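Local coordinates for protein brefeldin A esterase (Bacillus subtilis, PDB 1JKM) that hydrolyses the macrocyclic lactone brefeldin A, probably by the serine-hydrolase mechanism of the alpha/beta hydrolase family, and is homologous to mammalian hormone-sensitive lipase, at residues D91-T96 with V165-A170; H159-G164 with G267-D272; E177-L182 with A214-Y219; Y229-D232 with T238-P241. One frame throughout, in Å; residues are numbered along the deposited sequence.

In the fold
Interaction 3 is the buried contact of the four, interaction 2 lies at the surface, and interactions 1 and 4 fall between. Interactions 1 and 2 share helix 163-177: the former ties its flank to the residue just before strand 94-102 by an amide-carboxylate bond, the latter begins just before its first turn with an edge-to-face ring pair. Interactions 1 and 3 both reach the central sheet, where a carboxylate accepts from an amide in the first and a guanidinium in the second. Away from the sheet, interactions 2 and 4 rest on aromatic rings and have no hydrogen bond across them. Interactions 3 and 4 lie on opposite sides of the chain's centre, with centres about 36 Å apart.

Interaction 1: D91-T96 with V165-A170; sequences DGNEIT and VEDCLA
Asp-167, on helix 163-177, meets both Asn-93 and Ile-95 where strand 94-102 begins, and its side chain can be followed outward atom by atom. CB of Asp-167 rests 3.8 Å from Ile-95 CD1. Asp-167 CG, turned away from the carbonyl carbon and beside the backbone N (chi1 -71°), lies 3.9 Å from Ile-95 CD1. The branch then divides. Asp-167 OD1 accepts a hydrogen bond from Asn-93 ND2 at 2.7 Å, while also lying 3.5 Å from Ile-95 CD1. OD2 turns to a salt bridge with Arg-150 NE, so both carboxylate oxygens are engaged.

The amide bond is fairly straight, 159° at the hydrogen. Asp-167 OD1 lies almost in the amide plane of Asn-93, but ND2 stands 34° out of the carboxylate plane on the syn side, in keeping with the twist of the two flat groups against each other. The other end of the amide is held too: Asn-93 OD1 receives Asp-91 N at 3.2 Å, which limits rotation of the group. Arg-150 also binds Asp-91 OD2 and would probably offset the negative charges of the two aspartates. Beside the polar pair, Ile-95 CD1 reaches Ala-170 CB at 4.2 Å, a light apolar touch almost one helical turn on.

In the alpha/beta hydrolase fold this joins a crossing helix to the antiparallel side of the sheet. Ile-95 is backbone-paired with Ile-87 of strand 80-88, and Val-165, Cys-168 and Leu-169 of helix 163-177 pack against helix 194-208.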
loop_
_atom_site.group_PDB
_atom_site.type_symbol
_atom_site.label_atom_id
_atom_site.label_comp_id
_atom_site.label_asym_id
_atom_site.label_seq_id
_atom_site.Cartn_x
_atom_site.Cartn_y
_atom_site.Cartn_z
ATOM N N ASP B 91 -25.220 29.859 21.602
ATOM C CA ASP B 91 -24.924 30.215 22.978
ATOM C C ASP B 91 -24.227 31.566 23.082
ATOM O O ASP B 91 -23.394 31.780 23.963
ATOM C CB ASP B 91 -24.077 29.122 23.629
ATOM C CG ASP B 91 -24.795 27.803 23.790
ATOM O OD1 ASP B 91 -25.889 27.785 24.396
ATOM O OD2 ASP B 91 -24.295 26.749 23.323
ATOM N N GLY B 92 -24.357 32.438 22.097
ATOM C CA GLY B 92 -23.515 33.586 21.871
ATOM C C GLY B 92 -22.030 33.302 21.765
ATOM O O GLY B 92 -21.227 34.227 21.925
ATOM N N ASN B 93 -21.631 32.123 21.289
ATOM C CA ASN B 93 -20.225 31.777 21.111
ATOM C C ASN B 93 -19.680 32.231 19.770
ATOM O O ASN B 93 -20.374 32.263 18.748
ATOM C CB ASN B 93 -20.082 30.269 21.319
ATOM C CG ASN B 93 -21.026 29.434 20.466
ATOM O OD1 ASN B 93 -22.242 29.641 20.505
ATOM N ND2 ASN B 93 -20.458 28.489 19.713
ATOM N N GLU B 94 -18.416 32.658 19.729
ATOM C CA GLU B 94 -17.788 33.023 18.459
ATOM C C GLU B 94 -17.367 31.762 17.695
ATOM O O GLU B 94 -16.821 30.832 18.283
ATOM C CB GLU B 94 -16.578 33.943 18.646
ATOM C CG GLU B 94 -16.911 35.424 18.526
ATOM C CD GLU B 94 -15.852 36.325 19.140
ATOM O OE1 GLU B 94 -14.645 36.080 18.916
ATOM O OE2 GLU B 94 -16.228 37.285 19.850
ATOM N N ILE B 95 -17.785 31.707 16.434
ATOM C CA ILE B 95 -17.411 30.533 15.613
ATOM C C ILE B 95 -16.475 30.991 14.507
ATOM O O ILE B 95 -16.851 31.790 13.640
ATOM C CB ILE B 95 -18.634 29.791 15.058
ATOM C CG1 ILE B 95 -19.562 29.247 16.150
ATOM C CG2 ILE B 95 -18.147 28.600 14.211
ATOM C CD1 ILE B 95 -20.891 28.753 15.635
ATOM N N THR B 96 -15.217 30.522 14.507
ATOM C CA THR B 96 -14.354 30.912 13.378
ATOM C C THR B 96 -14.662 30.071 12.146
ATOM O O THR B 96 -14.777 28.862 12.242
ATOM C CB THR B 96 -12.864 30.742 13.729
ATOM O OG1 THR B 96 -12.665 31.392 14.989
ATOM C CG2 THR B 96 -11.975 31.340 12.659
ATOM N N VAL B 165 -23.171 20.230 16.826
ATOM C CA VAL B 165 -24.096 20.185 15.702
ATOM C C VAL B 165 -24.792 21.527 15.546
ATOM O O VAL B 165 -24.911 22.063 14.441
ATOM C CB VAL B 165 -25.224 19.138 15.666
ATOM C CG1 VAL B 165 -24.845 17.974 14.798
ATOM C CG2 VAL B 165 -25.711 18.689 17.036
ATOM N N GLU B 166 -25.166 22.155 16.689
ATOM C CA GLU B 166 -25.668 23.525 16.551
ATOM C C GLU B 166 -24.678 24.457 15.915
ATOM O O GLU B 166 -25.023 25.355 15.122
ATOM C CB GLU B 166 -26.124 24.034 17.944
ATOM C CG GLU B 166 -27.277 23.195 18.453
ATOM C CD GLU B 166 -28.646 23.597 17.937
ATOM O OE1 GLU B 166 -28.817 24.505 17.106
ATOM O OE2 GLU B 166 -29.610 22.951 18.432
ATOM N N ASP B 167 -23.404 24.375 16.321
ATOM C CA ASP B 167 -22.383 25.232 15.708
ATOM C C ASP B 167 -22.263 24.997 14.188
ATOM O O ASP B 167 -22.159 25.974 13.442
ATOM C CB ASP B 167 -21.036 25.007 16.387
ATOM C CG ASP B 167 -20.824 25.509 17.790
ATOM O OD1 ASP B 167 -21.516 26.471 18.198
ATOM O OD2 ASP B 167 -19.966 24.962 18.537
ATOM N N CYS B 168 -22.241 23.720 13.771
ATOM C CA CYS B 168 -22.169 23.400 12.342
ATOM C C CYS B 168 -23.409 23.881 11.586
ATOM O O CYS B 168 -23.291 24.490 10.531
ATOM C CB CYS B 168 -21.989 21.883 12.151
ATOM S SG CYS B 168 -20.407 21.188 12.759
ATOM N N LEU B 169 -24.618 23.624 12.110
ATOM C CA LEU B 169 -25.837 24.208 11.560
ATOM C C LEU B 169 -25.780 25.723 11.459
ATOM O O LEU B 169 -26.074 26.260 10.388
ATOM C CB LEU B 169 -27.065 23.795 12.375
ATOM C CG LEU B 169 -28.494 23.974 11.873
ATOM C CD1 LEU B 169 -29.016 25.368 12.172
ATOM C CD2 LEU B 169 -28.640 23.687 10.385
ATOM N N ALA B 170 -25.434 26.461 12.528
ATOM C CA ALA B 170 -25.220 27.910 12.362
ATOM C C ALA B 170 -24.366 28.270 11.158
ATOM O O ALA B 170 -24.676 29.184 10.364
ATOM C CB ALA B 170 -24.616 28.489 13.641
#

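Interaction 2: H159-G164 with G267-D272; sequences HPFPSG and GEHAED
Asp-272 N donates to His-269 O at 3.0 Å, closing a type I beta turn that brings the side chains of both residues against Phe-161. No hydrogen bond crosses to the other segment; the contact rests on the rings. Phe-161 CG lies anti to the backbone N (chi1 175°), which carries the phenyl group out from its loop to the imidazole. The pair is edge-to-face, with the edge of Phe-161 toward the face of His-269, although the planes meet at 56° and so the T is a tilted one. Phe-161 CD2 stands 3.5 Å above the plane of the His-269 ring, over its centre, and the shortest approach is Phe-161 CE2 to His-269 CD2 at 3.4 Å.

The carboxylate of Asp-272 comes obliquely to the same phenyl ring, its OD2 lying 3.7 Å from Phe-161 CE2. The other oxygen, OD1, is taken by the backbone N of Ile-274, which fixes the group. From within its own segment, Phe-161 is covered by Pro-162: CB of that proline sits 3.8 Å above the ring plane of Phe-161, over its centre, and the peptide between the two is cis, a common pairing of an aromatic residue with a following cis-proline.

Pro-162 is the N-cap of helix 163-177. Phe-161 is also backbone-bonded to Tyr-263, so this surface contact links the start of that helix to the end of helix 253-263 and the loop beyond it.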
loop_
_atom_site.group_PDB
_atom_site.type_symbol
_atom_site.label_atom_id
_atom_site.label_comp_id
_atom_site.label_asym_id
_atom_site.label_seq_id
_atom_site.Cartn_x
_atom_site.Cartn_y
_atom_site.Cartn_z
ATOM N N HIS B 159 -18.229 20.204 26.211
ATOM C CA HIS B 159 -19.328 20.688 25.383
ATOM C C HIS B 159 -20.046 19.530 24.690
ATOM O O HIS B 159 -19.910 19.345 23.483
ATOM C CB HIS B 159 -18.952 21.711 24.311
ATOM C CG HIS B 159 -18.160 22.881 24.788
ATOM N ND1 HIS B 159 -16.774 22.891 24.698
ATOM C CD2 HIS B 159 -18.515 24.043 25.379
ATOM C CE1 HIS B 159 -16.329 24.029 25.199
ATOM N NE2 HIS B 159 -17.359 24.740 25.612
ATOM N N PRO B 160 -20.771 18.740 25.458
ATOM C CA PRO B 160 -21.470 17.578 24.938
ATOM C C PRO B 160 -22.627 17.957 24.015
ATOM O O PRO B 160 -22.953 19.098 23.717
ATOM C CB PRO B 160 -21.911 16.879 26.226
ATOM C CG PRO B 160 -22.234 18.035 27.133
ATOM C CD PRO B 160 -21.056 18.949 26.908
ATOM N N PHE B 161 -23.218 16.938 23.399
ATOM C CA PHE B 161 -24.307 17.116 22.433
ATOM C C PHE B 161 -25.400 17.947 23.126
ATOM O O PHE B 161 -25.687 17.568 24.259
ATOM C CB PHE B 161 -24.837 15.708 22.178
ATOM C CG PHE B 161 -26.045 15.708 21.285
ATOM C CD1 PHE B 161 -25.877 15.733 19.906
ATOM C CD2 PHE B 161 -27.327 15.714 21.826
ATOM C CE1 PHE B 161 -26.978 15.731 19.071
ATOM C CE2 PHE B 161 -28.421 15.718 20.974
ATOM C CZ PHE B 161 -28.253 15.726 19.607
ATOM N N PRO B 162 -25.904 18.977 22.486
ATOM C CA PRO B 162 -25.683 19.206 21.060
ATOM C C PRO B 162 -24.902 20.398 20.619
ATOM O O PRO B 162 -25.109 20.887 19.494
ATOM C CB PRO B 162 -27.148 19.481 20.590
ATOM C CG PRO B 162 -27.574 20.431 21.695
ATOM C CD PRO B 162 -27.197 19.611 22.911
ATOM N N SER B 163 -23.901 20.895 21.372
ATOM C CA SER B 163 -23.220 22.112 20.992
ATOM C C SER B 163 -22.545 22.082 19.619
ATOM O O SER B 163 -22.702 23.056 18.903
ATOM C CB SER B 163 -22.143 22.487 22.040
ATOM O OG SER B 163 -22.739 22.523 23.330
ATOM N N GLY B 164 -21.789 21.022 19.281
ATOM C CA GLY B 164 -21.153 21.056 17.950
ATOM C C GLY B 164 -22.113 21.051 16.761
ATOM O O GLY B 164 -21.887 21.775 15.769
ATOM N N GLY B 267 -25.992 9.277 28.312
ATOM C CA GLY B 267 -26.420 8.131 27.506
ATOM C C GLY B 267 -27.881 8.250 27.092
ATOM O O GLY B 267 -28.408 7.381 26.373
ATOM N N GLU B 268 -28.508 9.405 27.306
ATOM C CA GLU B 268 -29.911 9.548 26.910
ATOM C C GLU B 268 -30.066 9.907 25.443
ATOM O O GLU B 268 -31.192 9.997 24.951
ATOM C CB GLU B 268 -30.667 10.570 27.760
ATOM C CG GLU B 268 -30.129 11.987 27.675
ATOM C CD GLU B 268 -30.547 12.826 28.873
ATOM O OE1 GLU B 268 -30.760 12.241 29.961
ATOM O OE2 GLU B 268 -30.655 14.061 28.703
ATOM N N HIS B 269 -28.956 10.042 24.713
ATOM C CA HIS B 269 -29.024 10.301 23.282
ATOM C C HIS B 269 -28.560 9.102 22.466
ATOM O O HIS B 269 -28.387 9.214 21.247
ATOM C CB HIS B 269 -28.219 11.564 22.987
ATOM C CG HIS B 269 -28.922 12.795 23.465
ATOM N ND1 HIS B 269 -28.570 13.464 24.621
ATOM C CD2 HIS B 269 -29.992 13.450 22.946
ATOM C CE1 HIS B 269 -29.370 14.506 24.771
ATOM N NE2 HIS B 269 -30.234 14.523 23.768
ATOM N N ALA B 270 -28.420 7.937 23.094
ATOM C CA ALA B 270 -27.816 6.790 22.421
ATOM C C ALA B 270 -28.571 6.362 21.161
ATOM O O ALA B 270 -27.989 5.755 20.245
ATOM C CB ALA B 270 -27.714 5.638 23.399
ATOM N N GLU B 271 -29.905 6.528 21.117
ATOM C CA GLU B 271 -30.674 6.134 19.942
ATOM C C GLU B 271 -31.357 7.323 19.315
ATOM O O GLU B 271 -32.271 7.252 18.492
ATOM C CB GLU B 271 -31.636 4.978 20.266
ATOM C CG GLU B 271 -30.846 3.692 20.524
ATOM C CD GLU B 271 -31.661 2.424 20.560
ATOM O OE1 GLU B 271 -32.902 2.507 20.391
ATOM O OE2 GLU B 271 -31.094 1.323 20.757
ATOM N N ASP B 272 -30.839 8.513 19.594
ATOM C CA ASP B 272 -31.189 9.746 18.918
ATOM C C ASP B 272 -30.403 9.922 17.620
ATOM O O ASP B 272 -29.219 10.267 17.655
ATOM C CB ASP B 272 -30.877 10.900 19.872
ATOM C CG ASP B 272 -31.187 12.278 19.395
ATOM O OD1 ASP B 272 -31.492 12.485 18.203
ATOM O OD2 ASP B 272 -31.136 13.256 20.193
#

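Interaction 3: E177-L182 with A214-Y219; sequences EHRESL and AIDGVY
Arg-179, just before a beta-alpha-beta unit of the alpha/beta hydrolase fold (strand 184-192, helix 194-208, strand 217-221), reaches Asp-216 at the start of the unit's second strand. The tight part is the meeting of guanidinium and carboxylate. Extended from CG to NE, Arg-179 comes from the direction opposite to Asp-216 and takes hold end-on, with both terminal nitrogens on one oxygen. Arg-179 NH1 lies 2.9 Å from Asp-216 OD2 and uses its syn lone pair, the N-H pointing at 154°. Arg-179 NH2 meets Asp-216 OD2 at 3.2 Å from above the carboxylate plane. The planes stand 79° apart, with OD2 near the guanidinium plane for both bonds. Val-187 N of strand 184-192 also donates to OD2, and OD1 is bridged by Arg-361, the last residue of the chain, so the Asp-216 carboxylate is well satisfied and probably stays ionised between two arginines. Asp-176 OD1 forms a salt bridge with Arg-179 NE.

Elsewhere the contact slackens. Ala-214 brings its CB no closer than 5.2 Å to the other segment, and touches it through its backbone instead. Glu-180 and Ser-181 are exposed to solvent, and Arg-179 alone of its segment makes contact. NH2 of Arg-179 is 2.9 Å from Ala-214 O, but the N-H is bent to 119°, a weak bond despite its length.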
loop_
_atom_site.group_PDB
_atom_site.type_symbol
_atom_site.label_atom_id
_atom_site.label_comp_id
_atom_site.label_asym_id
_atom_site.label_seq_id
_atom_site.Cartn_x
_atom_site.Cartn_y
_atom_site.Cartn_z
ATOM N N GLU B 177 -26.894 31.923 3.501
ATOM C CA GLU B 177 -27.277 33.329 3.387
ATOM C C GLU B 177 -26.260 34.117 2.577
ATOM O O GLU B 177 -26.626 35.148 2.011
ATOM C CB GLU B 177 -27.481 34.014 4.736
ATOM C CG GLU B 177 -28.354 33.278 5.734
ATOM C CD GLU B 177 -27.985 33.621 7.174
ATOM O OE1 GLU B 177 -27.375 34.699 7.389
ATOM O OE2 GLU B 177 -28.299 32.828 8.095
ATOM N N HIS B 178 -24.988 33.708 2.556
ATOM C CA HIS B 178 -23.931 34.464 1.923
ATOM C C HIS B 178 -23.444 33.830 0.625
ATOM O O HIS B 178 -22.342 34.146 0.153
ATOM C CB HIS B 178 -22.765 34.693 2.913
ATOM C CG HIS B 178 -23.198 35.550 4.069
ATOM N ND1 HIS B 178 -23.870 35.047 5.168
ATOM C CD2 HIS B 178 -23.059 36.882 4.277
ATOM C CE1 HIS B 178 -24.127 36.038 6.003
ATOM N NE2 HIS B 178 -23.651 37.152 5.491
ATOM N N ARG B 179 -24.289 33.030 -0.028
ATOM C CA ARG B 179 -23.939 32.557 -1.378
ATOM C C ARG B 179 -23.446 33.653 -2.305
ATOM O O ARG B 179 -22.347 33.536 -2.886
ATOM C CB ARG B 179 -25.066 31.753 -2.008
ATOM C CG ARG B 179 -25.343 30.405 -1.348
ATOM C CD ARG B 179 -26.644 29.792 -1.831
ATOM N NE ARG B 179 -27.040 28.598 -1.111
ATOM C CZ ARG B 179 -27.012 27.345 -1.569
ATOM N NH1 ARG B 179 -26.583 27.142 -2.812
ATOM N NH2 ARG B 179 -27.418 26.335 -0.805
ATOM N N GLU B 180 -24.189 34.757 -2.456
ATOM C CA GLU B 180 -23.732 35.817 -3.353
ATOM C C GLU B 180 -22.393 36.417 -2.974
ATOM O O GLU B 180 -21.496 36.502 -3.816
ATOM C CB GLU B 180 -24.785 36.926 -3.466
ATOM C CG GLU B 180 -25.654 36.682 -4.701
ATOM C CD GLU B 180 -26.850 35.811 -4.357
ATOM O OE1 GLU B 180 -27.789 36.340 -3.717
ATOM O OE2 GLU B 180 -26.824 34.617 -4.735
ATOM N N SER B 181 -22.183 36.787 -1.710
ATOM C CA SER B 181 -20.969 37.527 -1.358
ATOM C C SER B 181 -19.761 36.608 -1.388
ATOM O O SER B 181 -18.628 37.017 -1.644
ATOM C CB SER B 181 -21.140 38.200 0.005
ATOM O OG SER B 181 -20.973 37.284 1.080
ATOM N N LEU B 182 -19.992 35.332 -1.070
ATOM C CA LEU B 182 -18.942 34.324 -1.094
ATOM C C LEU B 182 -18.627 33.875 -2.499
ATOM O O LEU B 182 -17.522 33.401 -2.758
ATOM C CB LEU B 182 -19.334 33.150 -0.199
ATOM C CG LEU B 182 -19.087 33.346 1.302
ATOM C CD1 LEU B 182 -19.508 32.111 2.066
ATOM C CD2 LEU B 182 -17.624 33.682 1.577
ATOM N N ALA B 214 -30.987 24.900 2.365
ATOM C CA ALA B 214 -29.670 25.455 2.533
ATOM C C ALA B 214 -28.619 24.449 1.978
ATOM O O ALA B 214 -27.525 24.920 1.711
ATOM C CB ALA B 214 -29.377 25.710 4.012
ATOM N N ILE B 215 -28.945 23.169 1.863
ATOM C CA ILE B 215 -27.939 22.136 1.577
ATOM C C ILE B 215 -28.272 21.453 0.248
ATOM O O ILE B 215 -29.271 20.763 0.097
ATOM C CB ILE B 215 -27.919 21.078 2.712
ATOM C CG1 ILE B 215 -27.413 21.747 4.004
ATOM C CG2 ILE B 215 -27.059 19.860 2.383
ATOM C CD1 ILE B 215 -27.797 21.068 5.284
ATOM N N ASP B 216 -27.376 21.566 -0.722
ATOM C CA ASP B 216 -27.500 20.977 -2.047
ATOM C C ASP B 216 -26.975 19.533 -2.131
ATOM O O ASP B 216 -27.610 18.737 -2.839
ATOM C CB ASP B 216 -26.734 21.832 -3.065
ATOM C CG ASP B 216 -27.314 23.242 -3.160
ATOM O OD1 ASP B 216 -28.546 23.341 -3.351
ATOM O OD2 ASP B 216 -26.556 24.217 -3.051
ATOM N N GLY B 217 -26.319 19.022 -1.101
ATOM C CA GLY B 217 -25.817 17.632 -1.170
ATOM C C GLY B 217 -24.861 17.371 -0.013
ATOM O O GLY B 217 -24.473 18.336 0.693
ATOM N N VAL B 218 -24.678 16.098 0.282
ATOM C CA VAL B 218 -23.883 15.700 1.453
ATOM C C VAL B 218 -22.871 14.637 0.944
ATOM O O VAL B 218 -23.271 13.668 0.322
ATOM C CB VAL B 218 -24.744 15.164 2.597
ATOM C CG1 VAL B 218 -23.965 14.554 3.739
ATOM C CG2 VAL B 218 -25.646 16.250 3.224
ATOM N N TYR B 219 -21.615 14.791 1.336
ATOM C CA TYR B 219 -20.592 13.752 1.091
ATOM C C TYR B 219 -20.106 13.251 2.429
ATOM O O TYR B 219 -19.348 14.011 3.116
ATOM C CB TYR B 219 -19.404 14.403 0.309
ATOM C CG TYR B 219 -18.537 13.308 -0.342
ATOM C CD1 TYR B 219 -17.806 12.420 0.455
ATOM C CD2 TYR B 219 -18.470 13.161 -1.717
ATOM C CE1 TYR B 219 -17.039 11.417 -0.115
ATOM C CE2 TYR B 219 -17.688 12.163 -2.309
ATOM C CZ TYR B 219 -16.993 11.310 -1.482
ATOM O OH TYR B 219 -16.212 10.271 -2.035
#

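Interaction 4: Y229-D232 with T238-P241; sequences YAWD and TELP
Trp-231 packs against Glu-239 and Leu-240 at the two ends of helix 233-239, a short helix in the long excursion of this alpha/beta hydrolase fold between strands 217-221 and 291-296. The indole comes from just before the helix. Asp-232, the next residue, is its N-cap, with OD2 bonded to Arg-235 N. Glu-239 and Leu-240 come from where the helix finishes.

Trp-231 and Glu-239 cross at about a right angle, yet their flat groups are only 35° apart. CG of Glu-239 is anti to the backbone N (chi1 -175°) and the chain stays extended beyond it, which brings the carboxylate obliquely to CZ3 and CH2 of the indole; Glu-239 CD is 3.9 Å from Trp-231 CZ3. No hydrogen bond crosses here, and the distances are those of van der Waals contact; the oxygens bond elsewhere, OE1 bridging to Arg-235 NE and OE2 bonding to Tyr-278 OH. Arg-235 also makes a cation-pi contact with Trp-231, so one guanidinium serves both the indole and the acid.

Leu-240 arrives obliquely through one methyl group. Its CD2 lies 3.7 Å from Trp-231 CZ3 and 4.0 Å from Trp-231 CH2.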
loop_
_atom_site.group_PDB
_atom_site.type_symbol
_atom_site.label_atom_id
_atom_site.label_comp_id
_atom_site.label_asym_id
_atom_site.label_seq_id
_atom_site.Cartn_x
_atom_site.Cartn_y
_atom_site.Cartn_z
ATOM N N TYR B 229 -19.677 1.269 20.042
ATOM C CA TYR B 229 -18.342 0.647 20.182
ATOM C C TYR B 229 -18.227 -0.089 21.494
ATOM O O TYR B 229 -17.400 -0.980 21.604
ATOM C CB TYR B 229 -17.224 1.687 19.949
ATOM C CG TYR B 229 -17.752 2.580 18.817
ATOM C CD1 TYR B 229 -17.952 2.001 17.546
ATOM C CD2 TYR B 229 -18.106 3.881 19.048
ATOM C CE1 TYR B 229 -18.490 2.792 16.541
ATOM C CE2 TYR B 229 -18.646 4.675 18.043
ATOM C CZ TYR B 229 -18.832 4.101 16.787
ATOM O OH TYR B 229 -19.364 4.888 15.777
ATOM N N ALA B 230 -19.094 0.191 22.465
ATOM C CA ALA B 230 -19.099 -0.630 23.683
ATOM C C ALA B 230 -20.082 -1.779 23.607
ATOM O O ALA B 230 -20.137 -2.509 24.614
ATOM C CB ALA B 230 -19.317 0.238 24.917
ATOM N N TRP B 231 -20.813 -2.010 22.530
ATOM C CA TRP B 231 -21.737 -3.146 22.498
ATOM C C TRP B 231 -20.961 -4.457 22.702
ATOM O O TRP B 231 -19.781 -4.553 22.357
ATOM C CB TRP B 231 -22.539 -3.218 21.217
ATOM C CG TRP B 231 -23.443 -2.092 20.830
ATOM C CD1 TRP B 231 -23.946 -1.094 21.607
ATOM C CD2 TRP B 231 -23.965 -1.858 19.507
ATOM N NE1 TRP B 231 -24.741 -0.255 20.866
ATOM C CE2 TRP B 231 -24.770 -0.705 19.569
ATOM C CE3 TRP B 231 -23.812 -2.519 18.275
ATOM C CZ2 TRP B 231 -25.408 -0.175 18.448
ATOM C CZ3 TRP B 231 -24.475 -2.006 17.176
ATOM C CH2 TRP B 231 -25.256 -0.852 17.271
ATOM N N ASP B 232 -21.595 -5.471 23.281
ATOM C CA ASP B 232 -20.925 -6.731 23.556
ATOM C C ASP B 232 -20.505 -7.415 22.257
ATOM O O ASP B 232 -21.000 -7.071 21.187
ATOM C CB ASP B 232 -21.819 -7.673 24.370
ATOM C CG ASP B 232 -23.100 -8.023 23.633
ATOM O OD1 ASP B 232 -24.086 -7.262 23.744
ATOM O OD2 ASP B 232 -23.115 -9.056 22.935
ATOM N N THR B 238 -23.159 -9.732 15.115
ATOM C CA THR B 238 -24.361 -10.062 14.337
ATOM C C THR B 238 -24.849 -8.824 13.597
ATOM O O THR B 238 -25.194 -8.949 12.424
ATOM C CB THR B 238 -25.498 -10.683 15.170
ATOM O OG1 THR B 238 -26.070 -9.714 16.048
ATOM C CG2 THR B 238 -24.943 -11.827 15.997
ATOM N N GLU B 239 -24.635 -7.638 14.137
ATOM C CA GLU B 239 -25.224 -6.433 13.576
ATOM C C GLU B 239 -24.217 -5.582 12.793
ATOM O O GLU B 239 -24.586 -5.019 11.763
ATOM C CB GLU B 239 -25.791 -5.533 14.678
ATOM C CG GLU B 239 -26.528 -4.328 14.130
ATOM C CD GLU B 239 -27.375 -3.614 15.170
ATOM O OE1 GLU B 239 -27.601 -4.165 16.277
ATOM O OE2 GLU B 239 -27.820 -2.491 14.890
ATOM N N LEU B 240 -23.012 -5.420 13.338
ATOM C CA LEU B 240 -22.024 -4.609 12.581
ATOM C C LEU B 240 -20.660 -5.307 12.573
ATOM O O LEU B 240 -19.783 -4.949 13.360
ATOM C CB LEU B 240 -21.949 -3.284 13.271
ATOM C CG LEU B 240 -22.537 -1.988 12.733
ATOM C CD1 LEU B 240 -23.555 -2.064 11.620
ATOM C CD2 LEU B 240 -23.044 -1.188 13.917
ATOM N N PRO B 241 -20.487 -6.357 11.805
ATOM C CA PRO B 241 -19.366 -7.264 11.888
ATOM C C PRO B 241 -17.978 -6.666 11.618
ATOM O O PRO B 241 -17.038 -7.153 12.234
ATOM C CB PRO B 241 -19.629 -8.338 10.842
ATOM C CG PRO B 241 -21.104 -8.310 10.632
ATOM C CD PRO B 241 -21.517 -6.881 10.842
#